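Local coordinates for uncharacterized protein (Eubacterium rectale, PDB 5COZ), which is of unknown function but has a YycH-like domain, is probably made as a lipoprotein, and binds a sodium ion in the crystal, at residues N21-E26 / K30-I35; A84-L89 / S254-P259; D116-R121 / A125-H130. One frame throughout, in Å; residues are numbered along the deposited sequence.

Overall arrangement
Contact 1 lies on the opposite side of the chain's centre from the other two; its centre is about 38 Å from that of contact 2 and about 41 Å from that of contact 3. It is partly buried and joins the end of helix 16-22 to the start of strand 34-40 without a hydrogen bond. Contacts 2 and 3 have centres about 7 Å apart and share one antiparallel sheet, in which strands 125-128 and 252-258 are neighbours. Contact 2 is buried, helix against sheet, with no hydrogen bond across it. Contact 3 pairs two strands through backbone bonds; alkyl side chains line one face, and waters link Ser117 to Glu128 and Leu126 on the other.

Contact 1. Residues N21-E26 / K30-I35; sequences NSLDEE and KLPQNI
Ser22 meets Pro32 at the last turn of helix 16-22. Ser22 O lies 3.3 Å from Pro32 CD, and Ser22 OG is 3.8 Å from Pro32 CG. The hydroxyl is already engaged, since Ser22 OG is hydrogen-bonded to the carbonyl of Val19 one turn back. Leu23 is the first residue to leave the helix. Its two methyls divide the work. Leu23 CD2 packs on Pro32 CG at 4.0 Å, the leucine side chain crossing the proline at about a right angle. Leu23 CD1 meets Ile35 CD1 at 3.9 Å, the two side chains reaching tip to tip. On the other side of the contact, Leu31 places its CD2 methyl 3.4 Å from Leu23 O. The chain here makes a helix-to-strand connection: it leaves helix 16-22, turns back, and enters edge strand 34-40 of the mixed sheet. Helix 276-288 covers the same apolar cluster, with Leu280 against both Leu23 and Ile35. Asp24 turns away, and its OD1 is hydrogen-bonded to His275 ND1. Glu25 faces the second segment. Its CB touches Leu31 CD2. With chi1 at -73°, Glu25 CG lies beside its own backbone N, 3.6 Å from Lys30 O. A bend at chi2 (-72°) then turns the carboxylate toward the Lys30 side chain. The two side chains cross at a slant, with Glu25 OE1 3.9 Å from Lys30 CB. Glu25 OE1 and Lys30 NZ stay 4.8 Å apart, too far for a salt bridge. Shortening Glu25 to an alanine would probably uncover the Lys30 carbonyl and leave the lysine without this nearby opposite charge.

Contact 2. Residues A84-L89 / S254-P259; sequences AKAINL and SFLDIP
Ser254 gives its backbone, not its side chain, to Ile87. The CG2 branch of Ile87 comes to 4.5 Å from Ser254 C, a loose contact at the margin of packing range. The serine side chain points away from the helix. Its OG makes a weak hydrogen bond to Ala247 O on the adjoining strand. Ser254 and Phe255 both face Ala247, which makes a classic beta bulge in the pairing of strands 244-249 and 252-258. Phe255 also turns away from the helix, and its ring packs on the other face of the sheet against Leu126 and Glu128. Helix 73-87 lies across the face of the antiparallel sheet that carries Leu256, with its C-terminal turn beside strand 252-258. That turn closes in a Schellman motif. Asn88 has positive phi (59°), Leu89 N bonds to Ala84 O at 2.9 Å, and Asn88 N bonds to Lys85 O at 3.3 Å. Leu256 points toward the helix. Its CG stands opposite the backbone N (chi1 -164°), and the CD2 branch reaches the methyl of Ala86. Leu256 CD2 is 3.7 Å from Ala86 CB. This is the one apolar side-chain contact between the two segments. The small Ala86 side chain probably allows this close approach.

Contact 3. Residues D116-R121 / A125-H130; sequences DSIAIR and ALAETH
Ile118 and Ala127 face each other in a beta hairpin, strands 116-120 and 125-128, whose directions differ by 176°. Ile118 CG1 touches Ala127 CB at 4.0 Å, and Ile120 CG1 meets Ala125 CB in the same way. These non-hydrogen-bonded pairs turn their alkyl groups to the sheet face covered by helix 73-87, where Leu83 packs on both Ile118 and Ala127. The hydrogen-bonded pairs, Ser117 with Glu128 and Ala119 with Leu126, put their side chains on the other face. Each pair is closed by two backbone bonds, among them Glu128 N to Ser117 O (2.9 Å) and Leu126 N to Ala119 O (2.8 Å). Ser117 OG packs beside Glu128 CG at 3.8 Å. The Glu128 chain runs extended beyond CG (chi2 -170°), which carries the carboxylate out past Ser117. One water joins the two, donating to Glu128 OE2 and bonding to Ser117 OG. A second water joins Ser117 OG to Leu126 O. At the hairpin's open end, Asp116 and Thr129 lie side by side. Thr129 OG1 caps the following helix at Gly132 N, while Asp116 OD2 bonds to Thr114. A water donates to Asp116 OD1 and accepts from His130 N, at 2.8 Å from that nitrogen.

Contact 1. Residues N21-E26 / K30-I35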
loop_
_atom_site.group_PDB
_atom_site.type_symbol
_atom_site.label_atom_id
_atom_site.label_comp_id
_atom_site.label_asym_id
_atom_site.label_seq_id
_atom_site.Cartn_x
_atom_site.Cartn_y
_atom_site.Cartn_z
ATOM N N ASN A 21 -23.013 -15.527 1.596
ATOM C CA ASN A 21 -23.573 -15.879 0.298
ATOM C C ASN A 21 -23.232 -14.820 -0.757
ATOM O O ASN A 21 -22.906 -15.177 -1.897
ATOM C CB ASN A 21 -25.079 -16.078 0.396
ATOM C CG ASN A 21 -25.688 -16.594 -0.878
ATOM O OD1 ASN A 21 -25.340 -17.672 -1.371
ATOM N ND2 ASN A 21 -26.561 -15.802 -1.470
ATOM N N SER A 22 -23.243 -13.525 -0.369
ATOM C CA SER A 22 -22.922 -12.423 -1.280
ATOM C C SER A 22 -21.452 -12.508 -1.741
ATOM O O SER A 22 -21.136 -12.048 -2.828
ATOM C CB SER A 22 -23.184 -11.068 -0.622
ATOM O OG SER A 22 -22.146 -10.661 0.265
ATOM N N LEU A 23 -20.599 -13.188 -0.949
ATOM C CA LEU A 23 -19.192 -13.341 -1.304
ATOM C C LEU A 23 -18.923 -14.617 -2.092
ATOM O O LEU A 23 -17.760 -14.925 -2.378
ATOM C CB LEU A 23 -18.301 -13.310 -0.050
ATOM C CG LEU A 23 -18.288 -11.974 0.677
ATOM C CD1 LEU A 23 -17.528 -12.105 1.974
ATOM C CD2 LEU A 23 -17.703 -10.850 -0.177
ATOM N N ASP A 24 -19.994 -15.329 -2.494
ATOM C CA ASP A 24 -19.848 -16.584 -3.220
ATOM C C ASP A 24 -20.250 -16.445 -4.686
ATOM O O ASP A 24 -20.674 -17.417 -5.317
ATOM C CB ASP A 24 -20.694 -17.653 -2.510
ATOM C CG ASP A 24 -20.297 -19.094 -2.789
ATOM O OD1 ASP A 24 -19.186 -19.320 -3.348
ATOM O OD2 ASP A 24 -21.112 -19.992 -2.506
ATOM N N GLU A 25 -20.111 -15.245 -5.242
ATOM C CA GLU A 25 -20.477 -14.986 -6.640
ATOM C C GLU A 25 -19.608 -15.802 -7.617
ATOM O O GLU A 25 -18.377 -15.867 -7.464
ATOM C CB GLU A 25 -20.313 -13.493 -6.956
ATOM C CG GLU A 25 -21.384 -12.623 -6.314
ATOM C CD GLU A 25 -22.772 -12.743 -6.919
ATOM O OE1 GLU A 25 -22.916 -13.364 -7.996
ATOM O OE2 GLU A 25 -23.719 -12.178 -6.329
ATOM N N GLU A 26 -20.242 -16.406 -8.626
ATOM C CA GLU A 26 -19.523 -17.203 -9.627
ATOM C C GLU A 26 -18.630 -16.309 -10.501
ATOM O O GLU A 26 -17.627 -16.786 -11.018
ATOM C CB GLU A 26 -20.488 -18.051 -10.494
ATOM C CG GLU A 26 -21.409 -17.268 -11.412
ATOM C CD GLU A 26 -22.272 -18.103 -12.341
ATOM O OE1 GLU A 26 -22.992 -19.001 -11.844
ATOM O OE2 GLU A 26 -22.254 -17.834 -13.563
ATOM N N LYS A 30 -18.861 -9.551 -9.917
ATOM C CA LYS A 30 -20.176 -9.362 -9.290
ATOM C C LYS A 30 -20.131 -9.364 -7.751
ATOM O O LYS A 30 -21.157 -9.147 -7.099
ATOM C CB LYS A 30 -21.165 -10.407 -9.802
ATOM C CG LYS A 30 -21.571 -10.096 -11.252
ATOM C CD LYS A 30 -22.548 -11.111 -11.863
ATOM C CE LYS A 30 -23.873 -11.265 -11.142
ATOM N NZ LYS A 30 -24.545 -9.958 -10.886
ATOM N N LEU A 31 -18.932 -9.552 -7.165
ATOM C CA LEU A 31 -18.803 -9.481 -5.709
ATOM C C LEU A 31 -19.115 -8.079 -5.273
ATOM O O LEU A 31 -18.849 -7.129 -6.017
ATOM C CB LEU A 31 -17.357 -9.832 -5.281
ATOM C CG LEU A 31 -16.918 -11.273 -5.497
ATOM C CD1 LEU A 31 -15.397 -11.369 -5.373
ATOM C CD2 LEU A 31 -17.586 -12.232 -4.480
ATOM N N PRO A 32 -19.608 -7.915 -4.036
ATOM C CA PRO A 32 -19.830 -6.562 -3.526
ATOM C C PRO A 32 -18.496 -5.864 -3.269
ATOM O O PRO A 32 -17.460 -6.543 -3.206
ATOM C CB PRO A 32 -20.598 -6.801 -2.219
ATOM C CG PRO A 32 -20.211 -8.174 -1.784
ATOM C CD PRO A 32 -19.971 -8.954 -3.049
ATOM N N GLN A 33 -18.526 -4.537 -3.115
ATOM C CA GLN A 33 -17.306 -3.781 -2.827
ATOM C C GLN A 33 -17.198 -3.476 -1.321
ATOM O O GLN A 33 -16.125 -3.104 -0.837
ATOM C CB GLN A 33 -17.270 -2.489 -3.631
ATOM C CG GLN A 33 -16.955 -2.709 -5.109
ATOM C CD GLN A 33 -16.802 -1.401 -5.837
ATOM O OE1 GLN A 33 -17.731 -0.589 -5.913
ATOM N NE2 GLN A 33 -15.619 -1.162 -6.379
ATOM N N ASN A 34 -18.299 -3.632 -0.584
ATOM C CA ASN A 34 -18.334 -3.395 0.858
ATOM C C ASN A 34 -19.317 -4.362 1.484
ATOM O O ASN A 34 -20.339 -4.698 0.862
ATOM C CB ASN A 34 -18.753 -1.938 1.166
ATOM C CG ASN A 34 -17.813 -0.903 0.585
ATOM O OD1 ASN A 34 -16.781 -0.537 1.190
ATOM N ND2 ASN A 34 -18.074 -0.479 -0.640
ATOM N N ILE A 35 -19.009 -4.824 2.696
ATOM C CA ILE A 35 -19.906 -5.709 3.452
ATOM C C ILE A 35 -19.961 -5.218 4.894
ATOM O O ILE A 35 -18.980 -4.670 5.400
ATOM C CB ILE A 35 -19.477 -7.200 3.389
ATOM C CG1 ILE A 35 -18.034 -7.398 3.933
ATOM C CG2 ILE A 35 -19.620 -7.756 1.961
ATOM C CD1 ILE A 35 -17.612 -8.848 4.146
#

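Contact 2. Residues A84-L89 / S254-P259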
loop_
_atom_site.group_PDB
_atom_site.type_symbol
_atom_site.label_atom_id
_atom_site.label_comp_id
_atom_site.label_asym_id
_atom_site.label_seq_id
_atom_site.Cartn_x
_atom_site.Cartn_y
_atom_site.Cartn_z
ATOM N N ALA A 84 12.217 14.340 -11.575
ATOM C CA ALA A 84 12.510 15.767 -11.572
ATOM C C ALA A 84 11.383 16.553 -12.259
ATOM O O ALA A 84 11.042 17.629 -11.773
ATOM C CB ALA A 84 13.853 16.034 -12.275
ATOM N N LYS A 85 10.788 15.999 -13.342
ATOM C CA LYS A 85 9.655 16.659 -14.023
ATOM C C LYS A 85 8.463 16.758 -13.050
ATOM O O LYS A 85 7.860 17.824 -12.882
ATOM C CB LYS A 85 9.262 15.883 -15.294
ATOM C CG LYS A 85 8.144 16.552 -16.106
ATOM C CD LYS A 85 7.469 15.562 -17.042
ATOM C CE LYS A 85 6.271 16.137 -17.771
ATOM N NZ LYS A 85 5.087 16.285 -16.884
ATOM N N ALA A 86 8.178 15.645 -12.355
ATOM C CA ALA A 86 7.059 15.581 -11.411
ATOM C C ALA A 86 7.146 16.642 -10.299
ATOM O O ALA A 86 6.149 17.326 -10.048
ATOM C CB ALA A 86 7.001 14.191 -10.798
ATOM N N ILE A 87 8.310 16.807 -9.633
ATOM C CA ILE A 87 8.426 17.755 -8.520
ATOM C C ILE A 87 8.931 19.141 -8.972
ATOM O O ILE A 87 9.177 19.993 -8.120
ATOM C CB ILE A 87 9.288 17.208 -7.344
ATOM C CG1 ILE A 87 10.775 16.977 -7.759
ATOM C CG2 ILE A 87 8.644 15.949 -6.736
ATOM C CD1 ILE A 87 11.743 16.901 -6.579
ATOM N N ASN A 88 9.116 19.338 -10.287
ATOM C CA ASN A 88 9.598 20.601 -10.895
ATOM C C ASN A 88 10.976 20.971 -10.330
ATOM O O ASN A 88 11.236 22.124 -9.965
ATOM C CB ASN A 88 8.569 21.753 -10.708
ATOM C CG ASN A 88 8.757 22.873 -11.703
ATOM O OD1 ASN A 88 9.058 22.652 -12.884
ATOM N ND2 ASN A 88 8.594 24.101 -11.242
ATOM N N LEU A 89 11.865 19.959 -10.235
ATOM C CA LEU A 89 13.210 20.178 -9.709
ATOM C C LEU A 89 14.034 21.015 -10.693
ATOM O O LEU A 89 13.957 20.783 -11.899
ATOM C CB LEU A 89 13.884 18.815 -9.470
ATOM C CG LEU A 89 15.293 18.842 -8.899
ATOM C CD1 LEU A 89 15.259 18.871 -7.386
ATOM C CD2 LEU A 89 16.072 17.600 -9.336
ATOM N N SER A 254 4.465 17.052 -4.689
ATOM C CA SER A 254 5.415 17.408 -3.644
ATOM C C SER A 254 6.148 16.204 -3.053
ATOM O O SER A 254 7.093 16.389 -2.297
ATOM C CB SER A 254 4.650 18.122 -2.528
ATOM O OG SER A 254 3.690 17.213 -1.998
ATOM N N PHE A 255 5.708 14.976 -3.361
ATOM C CA PHE A 255 6.286 13.768 -2.784
ATOM C C PHE A 255 5.933 12.600 -3.667
ATOM O O PHE A 255 4.769 12.449 -4.039
ATOM C CB PHE A 255 5.711 13.577 -1.357
ATOM C CG PHE A 255 6.278 12.429 -0.566
ATOM C CD1 PHE A 255 5.757 11.148 -0.702
ATOM C CD2 PHE A 255 7.280 12.642 0.370
ATOM C CE1 PHE A 255 6.261 10.087 0.060
ATOM C CE2 PHE A 255 7.768 11.581 1.145
ATOM C CZ PHE A 255 7.238 10.323 0.998
ATOM N N LEU A 256 6.938 11.788 -4.048
ATOM C CA LEU A 256 6.719 10.674 -4.934
ATOM C C LEU A 256 7.620 9.560 -4.460
ATOM O O LEU A 256 8.845 9.698 -4.523
ATOM C CB LEU A 256 7.039 11.119 -6.383
ATOM C CG LEU A 256 6.562 10.268 -7.538
ATOM C CD1 LEU A 256 5.147 9.992 -7.448
ATOM C CD2 LEU A 256 6.759 11.013 -8.847
ATOM N N ASP A 257 7.020 8.505 -3.903
ATOM C CA ASP A 257 7.791 7.395 -3.352
ATOM C C ASP A 257 7.431 6.120 -4.099
ATOM O O ASP A 257 6.266 5.684 -4.098
ATOM C CB ASP A 257 7.511 7.253 -1.842
ATOM C CG ASP A 257 8.574 6.509 -1.045
ATOM O OD1 ASP A 257 9.640 6.191 -1.619
ATOM O OD2 ASP A 257 8.390 6.348 0.179
ATOM N N ILE A 258 8.435 5.543 -4.769
ATOM C CA ILE A 258 8.248 4.345 -5.569
ATOM C C ILE A 258 8.716 3.153 -4.775
ATOM O O ILE A 258 9.855 3.135 -4.324
ATOM C CB ILE A 258 9.019 4.437 -6.902
ATOM C CG1 ILE A 258 8.678 5.751 -7.685
ATOM C CG2 ILE A 258 8.760 3.180 -7.794
ATOM C CD1 ILE A 258 9.479 5.874 -9.002
ATOM N N PRO A 259 7.826 2.171 -4.579
ATOM C CA PRO A 259 8.202 0.961 -3.845
ATOM C C PRO A 259 8.973 -0.011 -4.734
ATOM O O PRO A 259 9.073 0.218 -5.957
ATOM C CB PRO A 259 6.828 0.378 -3.480
ATOM C CG PRO A 259 5.974 0.681 -4.687
ATOM C CD PRO A 259 6.454 2.070 -5.132
#

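Contact 3. Residues D116-R121 / A125-H130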
loop_
_atom_site.group_PDB
_atom_site.type_symbol
_atom_site.label_atom_id
_atom_site.label_comp_id
_atom_site.label_asym_id
_atom_site.label_seq_id
_atom_site.Cartn_x
_atom_site.Cartn_y
_atom_site.Cartn_z
ATOM N N ASP A 116 14.840 20.637 -2.232
ATOM C CA ASP A 116 14.214 19.578 -3.035
ATOM C C ASP A 116 15.226 18.451 -3.214
ATOM O O ASP A 116 16.434 18.712 -3.270
ATOM C CB ASP A 116 13.795 20.094 -4.421
ATOM C CG ASP A 116 12.797 21.233 -4.447
ATOM O OD1 ASP A 116 11.868 21.216 -3.638
ATOM O OD2 ASP A 116 12.939 22.121 -5.308
ATOM N N SER A 117 14.757 17.206 -3.305
ATOM C CA SER A 117 15.710 16.124 -3.491
ATOM C C SER A 117 15.116 14.945 -4.221
ATOM O O SER A 117 13.900 14.731 -4.210
ATOM C CB SER A 117 16.272 15.634 -2.158
ATOM O OG SER A 117 15.305 14.933 -1.402
ATOM N N ILE A 118 16.006 14.189 -4.878
ATOM C CA ILE A 118 15.703 12.916 -5.502
ATOM C C ILE A 118 16.710 11.902 -4.982
ATOM O O ILE A 118 17.904 12.210 -4.940
ATOM C CB ILE A 118 15.690 12.988 -7.043
ATOM C CG1 ILE A 118 14.625 13.980 -7.558
ATOM C CG2 ILE A 118 15.516 11.568 -7.673
ATOM C CD1 ILE A 118 14.747 14.247 -9.047
ATOM N N ALA A 119 16.260 10.705 -4.582
ATOM C CA ALA A 119 17.167 9.660 -4.146
ATOM C C ALA A 119 16.729 8.385 -4.796
ATOM O O ALA A 119 15.561 8.010 -4.674
ATOM C CB ALA A 119 17.118 9.517 -2.626
ATOM N N ILE A 120 17.654 7.697 -5.478
ATOM C CA ILE A 120 17.309 6.443 -6.128
ATOM C C ILE A 120 18.273 5.357 -5.644
ATOM O O ILE A 120 19.483 5.543 -5.727
ATOM C CB ILE A 120 17.294 6.552 -7.674
ATOM C CG1 ILE A 120 16.330 7.659 -8.122
ATOM C CG2 ILE A 120 16.937 5.192 -8.308
ATOM C CD1 ILE A 120 16.441 7.985 -9.631
ATOM N N ARG A 121 17.718 4.245 -5.149
ATOM C CA ARG A 121 18.473 3.078 -4.677
ATOM C C ARG A 121 18.079 1.871 -5.544
ATOM O O ARG A 121 17.275 2.014 -6.475
ATOM C CB ARG A 121 18.130 2.798 -3.189
ATOM C CG ARG A 121 18.692 3.766 -2.167
ATOM C CD ARG A 121 18.255 3.396 -0.753
ATOM N NE ARG A 121 18.971 2.228 -0.230
ATOM C CZ ARG A 121 18.474 0.993 -0.188
ATOM N NH1 ARG A 121 17.246 0.747 -0.633
ATOM N NH2 ARG A 121 19.202 -0.004 0.298
ATOM N N ALA A 125 12.776 4.646 -4.807
ATOM C CA ALA A 125 13.077 5.941 -5.381
ATOM C C ALA A 125 12.187 6.937 -4.680
ATOM O O ALA A 125 10.999 6.660 -4.449
ATOM C CB ALA A 125 12.885 5.967 -6.891
ATOM N N LEU A 126 12.760 8.069 -4.290
ATOM C CA LEU A 126 11.982 9.086 -3.595
ATOM C C LEU A 126 12.304 10.463 -4.141
ATOM O O LEU A 126 13.469 10.866 -4.112
ATOM C CB LEU A 126 12.278 9.043 -2.081
ATOM C CG LEU A 126 11.604 10.137 -1.199
ATOM C CD1 LEU A 126 10.079 9.969 -1.191
ATOM C CD2 LEU A 126 12.126 10.105 0.233
ATOM N N ALA A 127 11.287 11.193 -4.594
ATOM C CA ALA A 127 11.426 12.589 -4.992
ATOM C C ALA A 127 10.561 13.424 -4.043
ATOM O O ALA A 127 9.415 13.058 -3.779
ATOM C CB ALA A 127 11.013 12.808 -6.440
ATOM N N GLU A 128 11.092 14.497 -3.496
ATOM C CA GLU A 128 10.266 15.305 -2.590
ATOM C C GLU A 128 10.701 16.741 -2.535
ATOM O O GLU A 128 11.876 17.050 -2.704
ATOM C CB GLU A 128 10.259 14.720 -1.161
ATOM C CG GLU A 128 11.621 14.623 -0.489
ATOM C CD GLU A 128 11.683 13.850 0.815
ATOM O OE1 GLU A 128 10.652 13.295 1.256
ATOM O OE2 GLU A 128 12.781 13.817 1.411
ATOM N N THR A 129 9.732 17.621 -2.300
ATOM C CA THR A 129 9.995 19.022 -1.990
ATOM C C THR A 129 10.138 19.098 -0.492
ATOM O O THR A 129 9.769 18.150 0.209
ATOM C CB THR A 129 8.885 19.958 -2.491
ATOM O OG1 THR A 129 7.692 19.679 -1.732
ATOM C CG2 THR A 129 8.646 19.849 -3.986
ATOM N N HIS A 130 10.668 20.227 0.023
ATOM C CA HIS A 130 10.787 20.382 1.467
ATOM C C HIS A 130 9.383 20.302 2.133
ATOM O O HIS A 130 9.208 19.581 3.108
ATOM C CB HIS A 130 11.474 21.724 1.770
ATOM C CG HIS A 130 11.539 22.056 3.226
ATOM N ND1 HIS A 130 12.340 21.338 4.094
ATOM C CD2 HIS A 130 10.872 23.006 3.925
ATOM C CE1 HIS A 130 12.145 21.875 5.288
ATOM N NE2 HIS A 130 11.263 22.874 5.237
HETATM O O HOH W 1 11.444 22.459 -1.462
HETATM O O HOH W 2 14.591 12.303 -1.666
HETATM O O HOH W 3 14.780 15.578 1.181
#